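Local coordinates for protein lectin (PDB 4HR6) that is a nontoxic, three-chain seed lectin homologous to type II ribosome-inactivating proteins, and probably binds carbohydrate through its beta-trefoil lectin chain, at residues 26-30 and 40-45; 70-74 and 104-108. One frame throughout, in Å; residues are numbered along the deposited sequence.

The two contacts follow one another along the chain; neither encloses or crosses the other. Contact 1 comes first. Strand 26-32 turns back into strand 37-40. The segment 40-45, which runs on from its last residue, meets 26-30 and closes a short hairpin loop before helix 46-51. The chain then adds strand 57-60 to the sheet and enters helix 67-74. Contact 2 closes a wider loop, which holds helix 85-96, when 104-108 returns against 70-74. The centres of the contacts lie about 14 Å apart. Their side chains touch: F107 packs on Y30 and F41, and F41 also reaches L70. Together they tie the mixed sheet to helices 67-74 and 103-119.

Contact 1 of 2, residues 26-30 and 40-45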
ATOM      1  N   VAL B  26       5.778 -13.054  14.907  1.00 32.54           N
ATOM      2  CA  VAL B  26       7.075 -12.764  15.489  1.00 32.51           C
ATOM      3  C   VAL B  26       7.900 -14.040  15.514  1.00 31.62           C
ATOM      4  O   VAL B  26       7.353 -15.145  15.607  1.00 30.44           O
ATOM      5  CB  VAL B  26       6.988 -12.217  16.930  1.00 34.43           C
ATOM      6  CG1 VAL B  26       6.376 -10.823  16.932  1.00 35.26           C
ATOM      7  CG2 VAL B  26       6.198 -13.170  17.838  1.00 34.28           C
ATOM      8  N   ALA B  27       9.212 -13.864  15.457  1.00 28.23           N
ATOM      9  CA  ALA B  27      10.146 -14.947  15.670  1.00 28.87           C
ATOM     10  C   ALA B  27      10.153 -15.318  17.147  1.00 25.84           C
ATOM     11  O   ALA B  27      10.221 -14.458  17.987  1.00 27.36           O
ATOM     12  CB  ALA B  27      11.532 -14.522  15.228  1.00 28.75           C
ATOM     13  N   VAL B  28      10.062 -16.597  17.456  1.00 27.56           N
ATOM     14  CA  VAL B  28      10.057 -17.038  18.860  1.00 27.66           C
ATOM     15  C   VAL B  28      11.245 -17.902  19.273  1.00 25.77           C
ATOM     16  O   VAL B  28      11.567 -17.984  20.455  1.00 26.94           O
ATOM     17  CB  VAL B  28       8.755 -17.795  19.222  1.00 27.84           C
ATOM     18  CG1 VAL B  28       7.551 -16.929  18.958  1.00 29.30           C
ATOM     19  CG2 VAL B  28       8.628 -19.095  18.466  1.00 30.94           C
ATOM     20  N   ALA B  29      11.841 -18.606  18.324  1.00 26.74           N
ATOM     21  CA  ALA B  29      12.927 -19.513  18.624  1.00 27.76           C
ATOM     22  C   ALA B  29      13.677 -19.873  17.365  1.00 27.79           C
ATOM     23  O   ALA B  29      13.169 -19.687  16.259  1.00 27.05           O
ATOM     24  CB  ALA B  29      12.381 -20.795  19.243  1.00 30.20           C
ATOM     25  N   TYR B  30      14.885 -20.399  17.536  1.00 27.83           N
ATOM     26  CA  TYR B  30      15.589 -21.025  16.416  1.00 28.99           C
ATOM     27  C   TYR B  30      16.469 -22.166  16.888  1.00 29.66           C
ATOM     28  O   TYR B  30      16.793 -22.261  18.072  1.00 28.65           O
ATOM     29  CB  TYR B  30      16.450 -20.010  15.639  1.00 27.52           C
ATOM     30  CG  TYR B  30      17.833 -19.749  16.208  1.00 26.62           C
ATOM     31  CD1 TYR B  30      18.966 -20.388  15.685  1.00 28.07           C
ATOM     32  CD2 TYR B  30      18.013 -18.866  17.241  1.00 27.12           C
ATOM     33  CE1 TYR B  30      20.233 -20.137  16.190  1.00 26.60           C
ATOM     34  CE2 TYR B  30      19.262 -18.617  17.766  1.00 27.12           C
ATOM     35  CZ  TYR B  30      20.365 -19.252  17.231  1.00 26.86           C
ATOM     36  OH  TYR B  30      21.589 -18.989  17.755  1.00 27.28           O
ATOM     37  N   PHE B  40      15.361 -19.624  22.663  1.00 27.15           N
ATOM     38  CA  PHE B  40      14.009 -19.106  22.734  1.00 26.83           C
ATOM     39  C   PHE B  40      14.105 -17.695  23.242  1.00 28.86           C
ATOM     40  O   PHE B  40      14.900 -17.420  24.146  1.00 29.17           O
ATOM     41  CB  PHE B  40      13.160 -19.930  23.707  1.00 26.45           C
ATOM     42  CG  PHE B  40      12.650 -21.211  23.130  1.00 26.61           C
ATOM     43  CD1 PHE B  40      13.492 -22.284  22.939  1.00 27.80           C
ATOM     44  CD2 PHE B  40      11.314 -21.347  22.782  1.00 27.69           C
ATOM     45  CE1 PHE B  40      13.009 -23.474  22.410  1.00 28.80           C
ATOM     46  CE2 PHE B  40      10.829 -22.523  22.239  1.00 27.88           C
ATOM     47  CZ  PHE B  40      11.679 -23.596  22.057  1.00 28.79           C
ATOM     48  N   PHE B  41      13.307 -16.799  22.662  1.00 29.08           N
ATOM     49  CA  PHE B  41      13.186 -15.455  23.212  1.00 29.23           C
ATOM     50  C   PHE B  41      12.524 -15.529  24.573  1.00 29.01           C
ATOM     51  O   PHE B  41      11.706 -16.401  24.832  1.00 28.58           O
ATOM     52  CB  PHE B  41      12.379 -14.542  22.278  1.00 29.08           C
ATOM     53  CG  PHE B  41      13.154 -14.082  21.072  1.00 29.03           C
ATOM     54  CD1 PHE B  41      13.081 -14.775  19.881  1.00 29.09           C
ATOM     55  CD2 PHE B  41      13.986 -12.981  21.148  1.00 30.13           C
ATOM     56  CE1 PHE B  41      13.807 -14.376  18.774  1.00 30.10           C
ATOM     57  CE2 PHE B  41      14.719 -12.572  20.040  1.00 31.22           C
ATOM     58  CZ  PHE B  41      14.627 -13.270  18.850  1.00 30.86           C
ATOM     59  N   LEU B  42      12.880 -14.572  25.415  1.00 31.16           N
ATOM     60  CA  LEU B  42      12.404 -14.462  26.768  1.00 31.50           C
ATOM     61  C   LEU B  42      10.863 -14.373  26.816  1.00 31.91           C
ATOM     62  O   LEU B  42      10.242 -14.869  27.739  1.00 29.27           O
ATOM     63  CB  LEU B  42      13.060 -13.243  27.403  1.00 32.43           C
ATOM     64  CG  LEU B  42      12.886 -12.950  28.891  1.00 36.64           C
ATOM     65  CD1 LEU B  42      13.235 -14.166  29.748  1.00 37.20           C
ATOM     66  CD2 LEU B  42      13.766 -11.761  29.236  1.00 35.32           C
ATOM     67  N   ASN B  43      10.252 -13.770  25.806  1.00 30.31           N
ATOM     68  CA  ASN B  43       8.817 -13.635  25.777  1.00 29.37           C
ATOM     69  C   ASN B  43       8.171 -14.585  24.801  1.00 29.38           C
ATOM     70  O   ASN B  43       7.035 -14.382  24.409  1.00 33.44           O
ATOM     71  CB  ASN B  43       8.435 -12.193  25.467  1.00 29.38           C
ATOM     72  CG  ASN B  43       8.812 -11.784  24.061  1.00 29.47           C
ATOM     73  OD1 ASN B  43       9.792 -12.265  23.519  1.00 28.08           O
ATOM     74  ND2 ASN B  43       8.042 -10.895  23.476  1.00 29.19           N
ATOM     75  N   ALA B  44       8.864 -15.642  24.399  1.00 30.24           N
ATOM     76  CA  ALA B  44       8.196 -16.657  23.584  1.00 30.61           C
ATOM     77  C   ALA B  44       6.979 -17.166  24.343  1.00 31.42           C
ATOM     78  O   ALA B  44       7.043 -17.334  25.572  1.00 29.14           O
ATOM     79  CB  ALA B  44       9.111 -17.823  23.284  1.00 29.84           C
ATOM     80  N   PRO B  45       5.880 -17.437  23.620  1.00 33.41           N
ATOM     81  CA  PRO B  45       4.696 -17.978  24.285  1.00 33.70           C
ATOM     82  C   PRO B  45       4.957 -19.360  24.901  1.00 35.32           C
ATOM     83  O   PRO B  45       5.799 -20.135  24.412  1.00 32.07           O
ATOM     84  CB  PRO B  45       3.649 -18.051  23.172  1.00 33.66           C
ATOM     85  CG  PRO B  45       4.398 -17.964  21.890  1.00 34.57           C
ATOM     86  CD  PRO B  45       5.758 -17.403  22.152  1.00 33.29           C
TER
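This is a buried strand-to-loop contact at the end of a beta hairpin, where the chain leaves the mixed sheet for helix 46-51. Strand 26-32 pairs with the end of strand 37-40. A29 and F40 form an antiparallel, non-hydrogen-bonded pair, with their CA atoms 4.3 Å apart. Both side chains lie on the same face of the sheet. The methyl CB of A29 sits over the centre of the F40 ring, 3.7 Å from the centroid and 11° off the ring normal. This is a CH-pi contact. F40 also stacks with F49 of helix 46-51.

One backbone bond ties the start of the loop to the strand. F41 N donates to V28 O at 3.1 Å with an N-H...O angle of 165°. The same oxygen receives a CA-H...O contact from F40 CA at 3.5 Å. The F41 ring presents its edge to the V28 carbonyl. F41 turns CG away from its own carbonyl carbon (chi1 -76°), which brings CD1 within 3.4 Å of A27 O. That oxygen accepts a hydrogen bond from N65 ND2.

The hairpin belongs to the N-terminal sheet of the ribosome-inactivating protein fold. Past F41 the chain makes a type I beta turn from F41 to A44, closed by A44 N bonding to F41 O. The turn brings A44 and P45 back beside V28. A44 CB faces V28 CB, while V28 CG1 meets P45 CD at 3.7 Å, the two side chains crossing nearly at right angles. V28 and P45 also touch D21 of strand 15-21, and A44 packs on F49.

Contact 2 of 2, residues 70-74 and 104-108; sequences LENAA and PLSFL
L70 lays its side chain alongside that of L108, the two running past each other in opposite directions. L70 CB and L108 CD1 are 3.4 Å apart, tighter than usual for two carbons. L108 CD1 also meets L70 CD1 at 3.7 Å. The L70 CG is anti to the carbonyl carbon (chi1 -75°). From there its CD2 branch reaches F107 CB at 3.9 Å, the L70 side chain lying roughly perpendicular to that of F107. The ring of F107 extends to L95 of helix 85-96.

P104 fills the other part of the contact. Its CG meets the methyl of A73 at 3.7 Å. Its CB lies 3.9 Å from A74 CB and also packs on the backbone at L70 O and A74 N, which belong to one helical turn. A74 CB further touches L108 CD2.

The contact joins helix 67-74 near its end to helix 103-119 near its start. The axes of the two short segments come within 8.7 Å at their closest, with 139° between their directions, so they run roughly antiparallel. I81 adds to the packing on L105 and L108. E71 OE2 makes a salt bridge with R78 NE, outside the contact.

No hydrogen bond crosses between the segments. Their meeting rests on apolar contact of L70, A73, A74, P104, F107 and L108, and therefore depends on close fit rather than on directional bonds.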
ATOM      1  N   LEU B  70      15.621  -5.760  21.300  1.00 27.60           N
ATOM      2  CA  LEU B  70      16.729  -6.124  20.421  1.00 28.70           C
ATOM      3  C   LEU B  70      17.730  -4.996  20.256  1.00 28.26           C
ATOM      4  O   LEU B  70      18.938  -5.236  20.272  1.00 28.50           O
ATOM      5  CB  LEU B  70      16.213  -6.558  19.056  1.00 28.82           C
ATOM      6  CG  LEU B  70      15.599  -7.958  19.095  1.00 29.55           C
ATOM      7  CD1 LEU B  70      14.805  -8.221  17.845  1.00 30.63           C
ATOM      8  CD2 LEU B  70      16.694  -9.003  19.255  1.00 29.30           C
ATOM      9  N   GLU B  71      17.228  -3.781  20.078  1.00 29.48           N
ATOM     10  CA  GLU B  71      18.095  -2.593  19.903  1.00 32.10           C
ATOM     11  C   GLU B  71      18.872  -2.313  21.187  1.00 34.57           C
ATOM     12  O   GLU B  71      20.088  -2.045  21.186  1.00 34.91           O
ATOM     13  CB  GLU B  71      17.259  -1.375  19.492  1.00 31.83           C
ATOM     14  CG  GLU B  71      16.830  -1.425  18.023  1.00 33.12           C
ATOM     15  CD  GLU B  71      15.915  -0.274  17.606  1.00 33.71           C
ATOM     16  OE1 GLU B  71      15.328   0.389  18.471  1.00 37.64           O
ATOM     17  OE2 GLU B  71      15.747  -0.040  16.396  1.00 33.15           O
ATOM     18  N   ASN B  72      18.166  -2.411  22.294  1.00 37.80           N
ATOM     19  CA  ASN B  72      18.797  -2.277  23.589  1.00 41.23           C
ATOM     20  C   ASN B  72      19.960  -3.257  23.784  1.00 38.13           C
ATOM     21  O   ASN B  72      21.056  -2.882  24.188  1.00 40.99           O
ATOM     22  CB  ASN B  72      17.759  -2.503  24.666  1.00 48.34           C
ATOM     23  CG  ASN B  72      18.060  -1.731  25.903  1.00 57.10           C
ATOM     24  OD1 ASN B  72      18.712  -2.230  26.820  1.00 61.71           O
ATOM     25  ND2 ASN B  72      17.620  -0.477  25.923  1.00 65.83           N
ATOM     26  N   ALA B  73      19.718  -4.517  23.476  1.00 35.36           N
ATOM     27  CA  ALA B  73      20.727  -5.545  23.618  1.00 33.42           C
ATOM     28  C   ALA B  73      21.857  -5.421  22.572  1.00 36.83           C
ATOM     29  O   ALA B  73      22.999  -5.764  22.862  1.00 37.65           O
ATOM     30  CB  ALA B  73      20.072  -6.905  23.524  1.00 32.67           C
ATOM     31  N   ALA B  74      21.554  -4.967  21.357  1.00 35.23           N
ATOM     32  CA  ALA B  74      22.624  -4.733  20.356  1.00 36.45           C
ATOM     33  C   ALA B  74      23.445  -3.473  20.658  1.00 38.58           C
ATOM     34  O   ALA B  74      24.590  -3.349  20.229  1.00 38.50           O
ATOM     35  CB  ALA B  74      22.059  -4.659  18.947  1.00 34.52           C
ATOM     36  N   PRO B 104      21.868 -10.274  19.118  1.00 31.11           N
ATOM     37  CA  PRO B 104      20.817  -9.269  18.936  1.00 31.66           C
ATOM     38  C   PRO B 104      20.914  -8.590  17.565  1.00 31.24           C
ATOM     39  O   PRO B 104      19.923  -8.435  16.865  1.00 30.03           O
ATOM     40  CB  PRO B 104      21.096  -8.253  20.049  1.00 30.91           C
ATOM     41  CG  PRO B 104      21.941  -8.945  21.039  1.00 31.22           C
ATOM     42  CD  PRO B 104      22.676 -10.029  20.329  1.00 31.45           C
ATOM     43  N   LEU B 105      22.122  -8.203  17.195  1.00 32.17           N
ATOM     44  CA  LEU B 105      22.372  -7.577  15.904  1.00 33.85           C
ATOM     45  C   LEU B 105      21.929  -8.476  14.761  1.00 30.84           C
ATOM     46  O   LEU B 105      21.244  -8.024  13.836  1.00 30.84           O
ATOM     47  CB  LEU B 105      23.862  -7.279  15.761  1.00 38.84           C
ATOM     48  CG  LEU B 105      24.238  -6.517  14.490  1.00 47.58           C
ATOM     49  CD1 LEU B 105      24.060  -5.030  14.749  1.00 50.14           C
ATOM     50  CD2 LEU B 105      25.667  -6.837  14.047  1.00 51.49           C
ATOM     51  N   SER B 106      22.308  -9.748  14.835  1.00 27.84           N
ATOM     52  CA  SER B 106      21.988 -10.698  13.773  1.00 27.38           C
ATOM     53  C   SER B 106      20.479 -10.903  13.652  1.00 28.23           C
ATOM     54  O   SER B 106      19.970 -10.966  12.541  1.00 25.63           O
ATOM     55  CB  SER B 106      22.738 -12.013  13.969  1.00 27.94           C
ATOM     56  OG  SER B 106      24.136 -11.776  14.113  1.00 29.44           O
ATOM     57  N   PHE B 107      19.767 -10.949  14.785  1.00 28.03           N
ATOM     58  CA  PHE B 107      18.306 -11.023  14.748  1.00 29.02           C
ATOM     59  C   PHE B 107      17.673  -9.792  14.060  1.00 28.81           C
ATOM     60  O   PHE B 107      16.764  -9.916  13.259  1.00 28.50           O
ATOM     61  CB  PHE B 107      17.713 -11.207  16.154  1.00 29.62           C
ATOM     62  CG  PHE B 107      17.605 -12.648  16.583  1.00 30.37           C
ATOM     63  CD1 PHE B 107      18.192 -13.085  17.756  1.00 31.45           C
ATOM     64  CD2 PHE B 107      16.910 -13.562  15.812  1.00 31.69           C
ATOM     65  CE1 PHE B 107      18.082 -14.417  18.153  1.00 33.16           C
ATOM     66  CE2 PHE B 107      16.803 -14.897  16.197  1.00 32.26           C
ATOM     67  CZ  PHE B 107      17.387 -15.318  17.365  1.00 32.54           C
ATOM     68  N   LEU B 108      18.167  -8.611  14.376  1.00 29.01           N
ATOM     69  CA  LEU B 108      17.690  -7.381  13.732  1.00 29.81           C
ATOM     70  C   LEU B 108      17.790  -7.433  12.192  1.00 29.34           C
ATOM     71  O   LEU B 108      16.848  -7.065  11.472  1.00 28.12           O
ATOM     72  CB  LEU B 108      18.471  -6.204  14.280  1.00 30.44           C
ATOM     73  CG  LEU B 108      17.839  -5.211  15.259  1.00 31.13           C
ATOM     74  CD1 LEU B 108      16.499  -5.617  15.805  1.00 31.25           C
ATOM     75  CD2 LEU B 108      18.818  -4.858  16.378  1.00 31.24           C
TER